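Local coordinates for protein design 2L4HC2_11 (Synthetic construct, PDB 5J2L) that assembles with a second copy of itself into a designed homodimeric helical bundle, with pairing specificity intended to come from modular hydrogen-bond networks, at residues A[10-13]-A[14-18]; A[19-22]-A[23-26]; A[36-39]-A[40-43]; A[55-58]-A[59-63]. All blocks are in the same frame, centred on the assembly; numbering follows the deposited sequence.

In the fold
The chain is a hairpin of two long helices, 7-41 and 46-80, and a second subunit packs against it. From the N terminus, contact 1 comes first on helix 7-41 and contact 2 adjoins it directly, their centres about 13 Å apart. Contact 3 ends the same helix, about 38 Å from contact 1 between centres, at the turn into helix 46-80. Contact 4 lies on that returning helix, beside contact 2. All four are local turns in series, so none encloses or crosses another. Contacts 2 and 4 meet side by side, where Q63 probably hydrogen-bonds to T25 and Q21. All four also touch the second subunit.

Contact 1: A[10-13]-A[14-18]; sequences KLRE and AQREL
R12 and R16 sit one turn apart on helix 7-41, and around them is a local contact between side chains three and four residues apart. It lies near the N-terminal end of the hairpin, in a designed helical bundle. Four regular alpha-helical bonds carry the turn, from A14 N to K10 O through to E17 N to E13 O. The two arginines run side by side and point the same way. Their guanidinium planes are 73° apart, so they do not stack. R16 NH2 comes to the edge of the R12 group, 4.0 Å from R12 NE. These are like charges, and they probably repel each other mildly. The contact between them is with carbon: R16 NH1 lies 3.7 Å from R12 CB. On another side of the helix, E13 reaches back to K10. With CG anti to the backbone N (chi1 180°) and the chain extended beyond, the E13 carboxylate stands where K10 NZ can donate to OE1. That salt bridge is 2.7 Å from K10 NZ to E13 OE1, on the syn side of the carboxylate. With an alanine in place of E13, the K10 ammonium would probably lose its carboxylate mate and be free to swing. A14 and L18 pack on I78 of the second subunit, and L11 on its R81. The amide of Q15 bonds through NE2 to D19 and to E75 of the second subunit. The closest approach of the R16 side chain to the preceding turn is at its root, where CG rests 3.2 Å from R12 O.

Contact 2: A[19-22]-A[23-26]; sequences DKQR and KDTE
K20 and D24 form a salt bridge across one turn of helix 7-41. K20 NZ donates to D24 OD2 at 3.0 Å and meets the syn lone pair of that oxygen. The lysine chain leaves with CG anti to the backbone N and stays extended until it turns at the last torsion (chi4 -73°). That bend brings the ammonium back to the aspartate. The same OD2 also accepts from a water at 2.6 Å. This water donates a second bond to Q21 OE1 at 2.8 Å and so joins the amide to the carboxylate. The two flat groups are turned 76° apart and come no closer than 3.9 Å, Q21 OE1 to D24 OD2, so the water makes the link. A leucine in place of D24 would probably leave the K20 ammonium without its mate and the water with one acceptor fewer. Further in, Q63 of helix 46-80 probably hydrogen-bonds through NE2 to both Q21 OE1 and T25 OG1, while Q21 NE2 is held by E17 OE2. The amide of Q21 is thus fixed at both ends. Backbone bonds such as T25 N to Q21 O, 2.9 Å, run beneath. Outward, R22 forms a salt bridge with E75 of the second subunit, and Q21, R22 and T25 pack on its I71. The contact grades from surface charge to buried amide and hydroxyl groups, consistent with a design that uses hydrogen-bond networks to set its pairing specificity.

Contact 3: A[36-39]-A[40-43]; sequences QRLT and DERT
The last turn of helix 7-41 and the start of the hairpin turn meet here, with L38 and Q36 one turn before R42 and D40. E41 is the last helical residue, and R42 after it has a positive phi (61°), a left-handed backbone conformation. R42 N still bonds to L38 O at 3.1 Å, and E41 N bonds to R37 O at 3.0 Å. Beyond that the chain leaves the helix. T43 folds back, and its OG1 donates to E41 OE1 at 2.8 Å, nearly along the C-O direction of that carboxylate oxygen. The same OE1 lies 4.0 Å from L38 CD2. Q36 approaches D40 with its amide, NE2 to OD1 3.5 Å. The amide and carboxylate planes are 55° apart. Q36 is brought there by a bend at chi2 (63°). The main partner of D40 OD1 is R54 of the second subunit, in a salt bridge. R42 likewise pairs with D47 of that subunit and packs on its A46. Within the chain, L38 rests on L49 and E52, and T39 rests on L49. The turn therefore lies between helix 46-80 of its own chain and the same helix of the second subunit.

Contact 4: A[55-58]-A[59-63]; sequences EIIR and RLQEQ
E55 and R59 begin a run of i to i+4 contacts on helix 46-80, the returning helix of the hairpin in this helical bundle. The E55 carboxylate crosses the R59 side chain at a slant, with E55 OE2 3.9 Å from R59 CG. The charged end of R59 goes to E27 of helix 7-41 in a salt bridge. I56 comes next and belongs to the apolar side. Its CG2 meets L60 CD1 at 4.2 Å, and it packs on L32 and I35 of helix 7-41. L60 packs on I28 of that helix and on L67 of the second subunit. I57 has CG2 anti to the backbone N, and this methyl lies 3.8 Å from Q61 NE2. I57 also packs on L60 of the second subunit. R58 closes the segment on the exposed side. Its chain bends at chi3 (66°), which turns the guanidinium back toward E55. The grip is side-on, one nitrogen to each oxygen: R58 NE to E55 OE1 at 2.9 Å and R58 NH2 to E55 OE2 at 2.8 Å. The first of these bonds is almost straight (177°) and lies in the guanidinium plane. Two bonds fix the rotation of the group. E62 extends this into a salt-bridge network from the edge of the same guanidinium, but its approach is too close in the model and its details are doubtful. Under these side chains the backbone is regular, and Q61 CG settles 3.2 Å from I57 O.

Contact 1: A[10-13]-A[14-18]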
loop_
_atom_site.group_PDB
_atom_site.type_symbol
_atom_site.label_atom_id
_atom_site.label_comp_id
_atom_site.label_asym_id
_atom_site.label_seq_id
_atom_site.Cartn_x
_atom_site.Cartn_y
_atom_site.Cartn_z
ATOM N N LYS A 10 -23.562 -0.531 -9.476
ATOM C CA LYS A 10 -22.584 -0.516 -8.395
ATOM C C LYS A 10 -21.327 -1.292 -8.789
ATOM O O LYS A 10 -20.226 -0.933 -8.382
ATOM C CB LYS A 10 -23.212 -1.067 -7.107
ATOM C CG LYS A 10 -24.359 -0.213 -6.557
ATOM C CD LYS A 10 -23.888 1.179 -6.134
ATOM C CE LYS A 10 -23.196 1.173 -4.768
ATOM N NZ LYS A 10 -22.631 2.522 -4.418
ATOM N N LEU A 11 -21.490 -2.330 -9.601
ATOM C CA LEU A 11 -20.365 -3.098 -10.088
ATOM C C LEU A 11 -19.532 -2.230 -11.025
ATOM O O LEU A 11 -18.305 -2.239 -10.945
ATOM C CB LEU A 11 -20.853 -4.368 -10.783
ATOM C CG LEU A 11 -21.486 -5.426 -9.861
ATOM C CD1 LEU A 11 -22.136 -6.511 -10.713
ATOM C CD2 LEU A 11 -20.405 -6.029 -8.970
ATOM N N ARG A 12 -20.193 -1.438 -11.882
ATOM C CA ARG A 12 -19.445 -0.534 -12.759
ATOM C C ARG A 12 -18.711 0.502 -11.925
ATOM O O ARG A 12 -17.554 0.811 -12.207
ATOM C CB ARG A 12 -20.338 0.128 -13.794
ATOM C CG ARG A 12 -20.795 -0.818 -14.895
ATOM C CD ARG A 12 -21.409 -0.105 -16.056
ATOM N NE ARG A 12 -22.631 0.574 -15.685
ATOM C CZ ARG A 12 -23.831 -0.027 -15.629
ATOM N NH1 ARG A 12 -23.930 -1.308 -15.911
ATOM N NH2 ARG A 12 -24.897 0.668 -15.287
ATOM N N GLU A 13 -19.369 1.003 -10.880
ATOM C CA GLU A 13 -18.756 1.943 -9.953
ATOM C C GLU A 13 -17.467 1.361 -9.349
ATOM O O GLU A 13 -16.428 2.018 -9.342
ATOM C CB GLU A 13 -19.716 2.312 -8.829
ATOM C CG GLU A 13 -19.136 3.286 -7.819
ATOM C CD GLU A 13 -20.080 3.579 -6.681
ATOM O OE1 GLU A 13 -21.067 2.895 -6.577
ATOM O OE2 GLU A 13 -19.824 4.485 -5.921
ATOM N N ALA A 14 -17.557 0.144 -8.829
ATOM C CA ALA A 14 -16.404 -0.510 -8.205
ATOM C C ALA A 14 -15.283 -0.710 -9.214
ATOM O O ALA A 14 -14.119 -0.490 -8.882
ATOM C CB ALA A 14 -16.814 -1.827 -7.586
ATOM N N GLN A 15 -15.625 -1.125 -10.431
ATOM C CA GLN A 15 -14.612 -1.316 -11.448
ATOM C C GLN A 15 -13.934 -0.011 -11.796
ATOM O O GLN A 15 -12.721 0.012 -11.997
ATOM C CB GLN A 15 -15.165 -1.971 -12.713
ATOM C CG GLN A 15 -14.086 -2.166 -13.788
ATOM C CD GLN A 15 -12.932 -3.080 -13.354
ATOM O OE1 GLN A 15 -13.152 -4.211 -12.904
ATOM N NE2 GLN A 15 -11.695 -2.587 -13.488
ATOM N N ARG A 16 -14.701 1.076 -11.868
ATOM C CA ARG A 16 -14.090 2.360 -12.147
ATOM C C ARG A 16 -13.116 2.700 -11.032
ATOM O O ARG A 16 -11.989 3.138 -11.286
ATOM C CB ARG A 16 -15.137 3.442 -12.321
ATOM C CG ARG A 16 -15.969 3.280 -13.576
ATOM C CD ARG A 16 -16.871 4.432 -13.808
ATOM N NE ARG A 16 -17.814 4.153 -14.881
ATOM C CZ ARG A 16 -19.100 3.794 -14.687
ATOM N NH1 ARG A 16 -19.569 3.699 -13.462
ATOM N NH2 ARG A 16 -19.893 3.546 -15.716
ATOM N N GLU A 17 -13.529 2.442 -9.792
ATOM C CA GLU A 17 -12.651 2.723 -8.664
ATOM C C GLU A 17 -11.391 1.843 -8.680
ATOM O O GLU A 17 -10.314 2.309 -8.296
ATOM C CB GLU A 17 -13.375 2.580 -7.344
ATOM C CG GLU A 17 -12.478 2.913 -6.159
ATOM C CD GLU A 17 -12.043 4.355 -6.136
ATOM O OE1 GLU A 17 -12.835 5.197 -6.494
ATOM O OE2 GLU A 17 -10.916 4.621 -5.777
ATOM N N LEU A 18 -11.532 0.583 -9.098
ATOM C CA LEU A 18 -10.394 -0.328 -9.181
ATOM C C LEU A 18 -9.411 0.119 -10.268
ATOM O O LEU A 18 -8.199 -0.002 -10.086
ATOM C CB LEU A 18 -10.869 -1.762 -9.400
ATOM C CG LEU A 18 -11.562 -2.390 -8.195
ATOM C CD1 LEU A 18 -12.146 -3.733 -8.581
ATOM C CD2 LEU A 18 -10.558 -2.558 -7.057
#

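Contact 2: A[19-22]-A[23-26]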
loop_
_atom_site.group_PDB
_atom_site.type_symbol
_atom_site.label_atom_id
_atom_site.label_comp_id
_atom_site.label_asym_id
_atom_site.label_seq_id
_atom_site.Cartn_x
_atom_site.Cartn_y
_atom_site.Cartn_z
ATOM N N ASP A 19 -9.927 0.671 -11.366
ATOM C CA ASP A 19 -9.078 1.208 -12.429
ATOM C C ASP A 19 -8.199 2.307 -11.847
ATOM O O ASP A 19 -6.985 2.338 -12.069
ATOM C CB ASP A 19 -9.913 1.759 -13.590
ATOM C CG ASP A 19 -10.608 0.692 -14.426
ATOM O OD1 ASP A 19 -10.236 -0.457 -14.343
ATOM O OD2 ASP A 19 -11.512 1.042 -15.149
ATOM N N LYS A 20 -8.827 3.203 -11.090
ATOM C CA LYS A 20 -8.099 4.275 -10.432
ATOM C C LYS A 20 -7.035 3.721 -9.507
ATOM O O LYS A 20 -5.901 4.207 -9.498
ATOM C CB LYS A 20 -9.032 5.202 -9.649
ATOM C CG LYS A 20 -8.281 6.339 -8.963
ATOM C CD LYS A 20 -9.215 7.335 -8.296
ATOM C CE LYS A 20 -8.434 8.539 -7.766
ATOM N NZ LYS A 20 -7.625 8.218 -6.554
ATOM N N GLN A 21 -7.409 2.716 -8.716
ATOM C CA GLN A 21 -6.483 2.142 -7.760
ATOM C C GLN A 21 -5.293 1.536 -8.463
ATOM O O GLN A 21 -4.176 1.661 -7.969
ATOM C CB GLN A 21 -7.163 1.105 -6.868
ATOM C CG GLN A 21 -8.192 1.698 -5.929
ATOM C CD GLN A 21 -7.596 2.822 -5.097
ATOM O OE1 GLN A 21 -6.417 2.785 -4.723
ATOM N NE2 GLN A 21 -8.402 3.841 -4.811
ATOM N N ARG A 22 -5.521 0.919 -9.625
ATOM C CA ARG A 22 -4.431 0.338 -10.382
ATOM C C ARG A 22 -3.437 1.447 -10.733
ATOM O O ARG A 22 -2.223 1.261 -10.622
ATOM C CB ARG A 22 -4.933 -0.380 -11.645
ATOM C CG ARG A 22 -5.658 -1.697 -11.397
ATOM C CD ARG A 22 -6.335 -2.273 -12.621
ATOM N NE ARG A 22 -5.410 -2.646 -13.698
ATOM C CZ ARG A 22 -5.785 -3.225 -14.873
ATOM N NH1 ARG A 22 -7.049 -3.526 -15.102
ATOM N NH2 ARG A 22 -4.887 -3.504 -15.807
ATOM N N LYS A 23 -3.961 2.607 -11.112
ATOM C CA LYS A 23 -3.125 3.742 -11.483
ATOM C C LYS A 23 -2.350 4.252 -10.261
ATOM O O LYS A 23 -1.152 4.534 -10.349
ATOM C CB LYS A 23 -3.999 4.833 -12.104
ATOM C CG LYS A 23 -4.581 4.434 -13.459
ATOM C CD LYS A 23 -5.543 5.487 -14.014
ATOM C CE LYS A 23 -6.217 4.986 -15.289
ATOM N NZ LYS A 23 -7.217 5.959 -15.818
ATOM N N ASP A 24 -3.028 4.319 -9.119
ATOM C CA ASP A 24 -2.414 4.789 -7.886
ATOM C C ASP A 24 -1.268 3.852 -7.471
ATOM O O ASP A 24 -0.208 4.319 -7.038
ATOM C CB ASP A 24 -3.468 4.944 -6.769
ATOM C CG ASP A 24 -4.438 6.136 -7.008
ATOM O OD1 ASP A 24 -4.117 6.977 -7.813
ATOM O OD2 ASP A 24 -5.483 6.189 -6.393
ATOM N N THR A 25 -1.477 2.539 -7.621
ATOM C CA THR A 25 -0.436 1.555 -7.297
ATOM C C THR A 25 0.803 1.791 -8.138
ATOM O O THR A 25 1.920 1.720 -7.627
ATOM C CB THR A 25 -0.906 0.102 -7.488
ATOM O OG1 THR A 25 -1.982 -0.194 -6.591
ATOM C CG2 THR A 25 0.243 -0.860 -7.218
ATOM N N GLU A 26 0.606 2.070 -9.431
ATOM C CA GLU A 26 1.744 2.299 -10.314
ATOM C C GLU A 26 2.508 3.549 -9.875
ATOM O O GLU A 26 3.734 3.588 -9.958
ATOM C CB GLU A 26 1.309 2.403 -11.786
ATOM C CG GLU A 26 2.470 2.575 -12.764
ATOM C CD GLU A 26 3.419 1.399 -12.793
ATOM O OE1 GLU A 26 3.001 0.298 -12.505
ATOM O OE2 GLU A 26 4.571 1.613 -13.098
HETATM O O HOH W 1 -5.591 5.327 -3.924
#

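Contact 3: A[36-39]-A[40-43]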
loop_
_atom_site.group_PDB
_atom_site.type_symbol
_atom_site.label_atom_id
_atom_site.label_comp_id
_atom_site.label_asym_id
_atom_site.label_seq_id
_atom_site.Cartn_x
_atom_site.Cartn_y
_atom_site.Cartn_z
ATOM N N GLN A 36 14.366 5.259 -3.623
ATOM C CA GLN A 36 15.519 4.367 -3.596
ATOM C C GLN A 36 16.721 5.008 -4.296
ATOM O O GLN A 36 17.845 4.943 -3.795
ATOM C CB GLN A 36 15.158 3.031 -4.237
ATOM C CG GLN A 36 16.276 2.018 -4.309
ATOM C CD GLN A 36 16.782 1.570 -2.972
ATOM O OE1 GLN A 36 16.025 1.137 -2.099
ATOM N NE2 GLN A 36 18.096 1.659 -2.809
ATOM N N ARG A 37 16.469 5.650 -5.430
ATOM C CA ARG A 37 17.530 6.299 -6.180
ATOM C C ARG A 37 18.136 7.459 -5.390
ATOM O O ARG A 37 19.353 7.653 -5.417
ATOM C CB ARG A 37 17.048 6.773 -7.560
ATOM C CG ARG A 37 16.741 5.637 -8.541
ATOM C CD ARG A 37 16.723 6.111 -9.955
ATOM N NE ARG A 37 15.574 6.869 -10.404
ATOM C CZ ARG A 37 14.558 6.404 -11.175
ATOM N NH1 ARG A 37 14.517 5.160 -11.608
ATOM N NH2 ARG A 37 13.611 7.243 -11.551
ATOM N N LEU A 38 17.305 8.214 -4.675
ATOM C CA LEU A 38 17.828 9.292 -3.838
ATOM C C LEU A 38 18.732 8.753 -2.762
ATOM O O LEU A 38 19.757 9.360 -2.435
ATOM C CB LEU A 38 16.715 10.097 -3.177
ATOM C CG LEU A 38 15.925 10.990 -4.099
ATOM C CD1 LEU A 38 14.761 11.575 -3.322
ATOM C CD2 LEU A 38 16.859 12.078 -4.628
ATOM N N THR A 39 18.354 7.610 -2.214
ATOM C CA THR A 39 19.151 6.984 -1.189
ATOM C C THR A 39 20.549 6.735 -1.726
ATOM O O THR A 39 21.533 6.900 -1.007
ATOM C CB THR A 39 18.534 5.663 -0.701
ATOM O OG1 THR A 39 17.236 5.899 -0.134
ATOM C CG2 THR A 39 19.411 5.065 0.349
ATOM N N ASP A 40 20.620 6.313 -2.988
ATOM C CA ASP A 40 21.886 5.988 -3.643
ATOM C C ASP A 40 22.722 7.235 -3.926
ATOM O O ASP A 40 23.929 7.245 -3.671
ATOM C CB ASP A 40 21.628 5.206 -4.932
ATOM C CG ASP A 40 21.028 3.830 -4.656
ATOM O OD1 ASP A 40 21.073 3.390 -3.528
ATOM O OD2 ASP A 40 20.505 3.239 -5.573
ATOM N N GLU A 41 22.090 8.299 -4.428
ATOM C CA GLU A 41 22.843 9.523 -4.693
ATOM C C GLU A 41 23.517 9.983 -3.431
ATOM O O GLU A 41 24.662 10.433 -3.449
ATOM C CB GLU A 41 21.971 10.674 -5.181
ATOM C CG GLU A 41 21.397 10.564 -6.570
ATOM C CD GLU A 41 20.595 11.798 -6.872
ATOM O OE1 GLU A 41 20.530 12.650 -6.009
ATOM O OE2 GLU A 41 20.065 11.900 -7.955
ATOM N N ARG A 42 22.785 9.879 -2.334
ATOM C CA ARG A 42 23.278 10.299 -1.040
ATOM C C ARG A 42 23.588 11.788 -1.060
ATOM O O ARG A 42 24.548 12.262 -0.448
ATOM C CB ARG A 42 24.471 9.469 -0.613
ATOM C CG ARG A 42 24.992 9.804 0.769
ATOM C CD ARG A 42 25.964 8.798 1.234
ATOM N NE ARG A 42 26.518 9.146 2.527
ATOM C CZ ARG A 42 27.218 8.290 3.293
ATOM N NH1 ARG A 42 27.414 7.061 2.870
ATOM N NH2 ARG A 42 27.698 8.674 4.466
ATOM N N THR A 43 22.734 12.528 -1.755
ATOM C CA THR A 43 22.816 13.977 -1.799
ATOM C C THR A 43 21.711 14.536 -0.887
ATOM O O THR A 43 21.508 15.749 -0.816
ATOM C CB THR A 43 22.657 14.539 -3.252
ATOM O OG1 THR A 43 21.361 14.196 -3.785
ATOM C CG2 THR A 43 23.738 13.987 -4.171
#

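Contact 4: A[55-58]-A[59-63]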
loop_
_atom_site.group_PDB
_atom_site.type_symbol
_atom_site.label_atom_id
_atom_site.label_comp_id
_atom_site.label_asym_id
_atom_site.label_seq_id
_atom_site.Cartn_x
_atom_site.Cartn_y
_atom_site.Cartn_z
ATOM N N GLU A 55 4.987 9.931 3.434
ATOM C CA GLU A 55 3.951 10.190 2.435
ATOM C C GLU A 55 3.534 8.909 1.693
ATOM O O GLU A 55 2.344 8.701 1.451
ATOM C CB GLU A 55 4.412 11.299 1.486
ATOM C CG GLU A 55 3.445 11.641 0.341
ATOM C CD GLU A 55 2.079 12.115 0.776
ATOM O OE1 GLU A 55 1.878 12.396 1.935
ATOM O OE2 GLU A 55 1.223 12.204 -0.075
ATOM N N ILE A 56 4.491 8.040 1.356
ATOM C CA ILE A 56 4.134 6.773 0.724
ATOM C C ILE A 56 3.227 5.971 1.629
ATOM O O ILE A 56 2.249 5.388 1.175
ATOM C CB ILE A 56 5.352 5.882 0.363
ATOM C CG1 ILE A 56 6.229 6.521 -0.710
ATOM C CG2 ILE A 56 4.845 4.522 -0.115
ATOM C CD1 ILE A 56 5.532 6.699 -2.036
ATOM N N ILE A 57 3.543 5.938 2.912
ATOM C CA ILE A 57 2.725 5.157 3.813
ATOM C C ILE A 57 1.306 5.691 3.840
ATOM O O ILE A 57 0.351 4.920 3.777
ATOM C CB ILE A 57 3.349 5.099 5.217
ATOM C CG1 ILE A 57 4.634 4.264 5.158
ATOM C CG2 ILE A 57 2.366 4.543 6.223
ATOM C CD1 ILE A 57 5.491 4.356 6.406
ATOM N N ARG A 58 1.177 7.004 3.917
ATOM C CA ARG A 58 -0.125 7.635 3.959
ATOM C C ARG A 58 -0.938 7.198 2.730
ATOM O O ARG A 58 -2.112 6.838 2.839
ATOM C CB ARG A 58 0.033 9.155 4.039
ATOM C CG ARG A 58 -1.242 9.923 4.336
ATOM C CD ARG A 58 -1.064 11.385 4.175
ATOM N NE ARG A 58 -0.808 11.699 2.784
ATOM C CZ ARG A 58 -1.758 11.671 1.830
ATOM N NH1 ARG A 58 -2.991 11.348 2.155
ATOM N NH2 ARG A 58 -1.452 11.951 0.577
ATOM N N ARG A 59 -0.294 7.216 1.565
ATOM C CA ARG A 59 -0.921 6.824 0.321
ATOM C C ARG A 59 -1.353 5.351 0.343
ATOM O O ARG A 59 -2.447 5.014 -0.103
ATOM C CB ARG A 59 0.025 7.111 -0.849
ATOM C CG ARG A 59 0.243 8.600 -1.089
ATOM C CD ARG A 59 1.051 8.893 -2.303
ATOM N NE ARG A 59 0.328 8.564 -3.518
ATOM C CZ ARG A 59 0.810 8.709 -4.766
ATOM N NH1 ARG A 59 2.024 9.186 -4.946
ATOM N NH2 ARG A 59 0.049 8.382 -5.799
ATOM N N LEU A 60 -0.511 4.474 0.875
ATOM C CA LEU A 60 -0.886 3.071 0.959
ATOM C C LEU A 60 -2.085 2.894 1.869
ATOM O O LEU A 60 -2.980 2.112 1.569
ATOM C CB LEU A 60 0.290 2.197 1.456
ATOM C CG LEU A 60 1.435 1.976 0.468
ATOM C CD1 LEU A 60 2.588 1.272 1.182
ATOM C CD2 LEU A 60 0.936 1.124 -0.683
ATOM N N GLN A 61 -2.100 3.627 2.976
ATOM C CA GLN A 61 -3.190 3.541 3.928
ATOM C C GLN A 61 -4.491 3.989 3.272
ATOM O O GLN A 61 -5.539 3.375 3.471
ATOM C CB GLN A 61 -2.871 4.372 5.157
ATOM C CG GLN A 61 -1.741 3.815 5.997
ATOM C CD GLN A 61 -1.398 4.726 7.163
ATOM O OE1 GLN A 61 -1.639 5.937 7.125
ATOM N NE2 GLN A 61 -0.835 4.151 8.213
ATOM N N GLU A 62 -4.418 5.046 2.478
ATOM C CA GLU A 62 -5.595 5.518 1.768
ATOM C C GLU A 62 -6.086 4.481 0.768
ATOM O O GLU A 62 -7.289 4.237 0.654
ATOM C CB GLU A 62 -5.323 6.849 1.066
ATOM C CG GLU A 62 -5.157 8.032 2.010
ATOM C CD GLU A 62 -4.921 9.341 1.300
ATOM O OE1 GLU A 62 -4.536 9.334 0.152
ATOM O OE2 GLU A 62 -5.144 10.362 1.911
ATOM N N GLN A 63 -5.158 3.858 0.053
ATOM C CA GLN A 63 -5.521 2.837 -0.914
ATOM C C GLN A 63 -6.229 1.683 -0.238
ATOM O O GLN A 63 -7.265 1.212 -0.712
ATOM C CB GLN A 63 -4.296 2.356 -1.706
ATOM C CG GLN A 63 -4.641 1.290 -2.722
ATOM C CD GLN A 63 -3.514 0.984 -3.678
ATOM O OE1 GLN A 63 -2.422 0.541 -3.298
ATOM N NE2 GLN A 63 -3.796 1.237 -4.953
#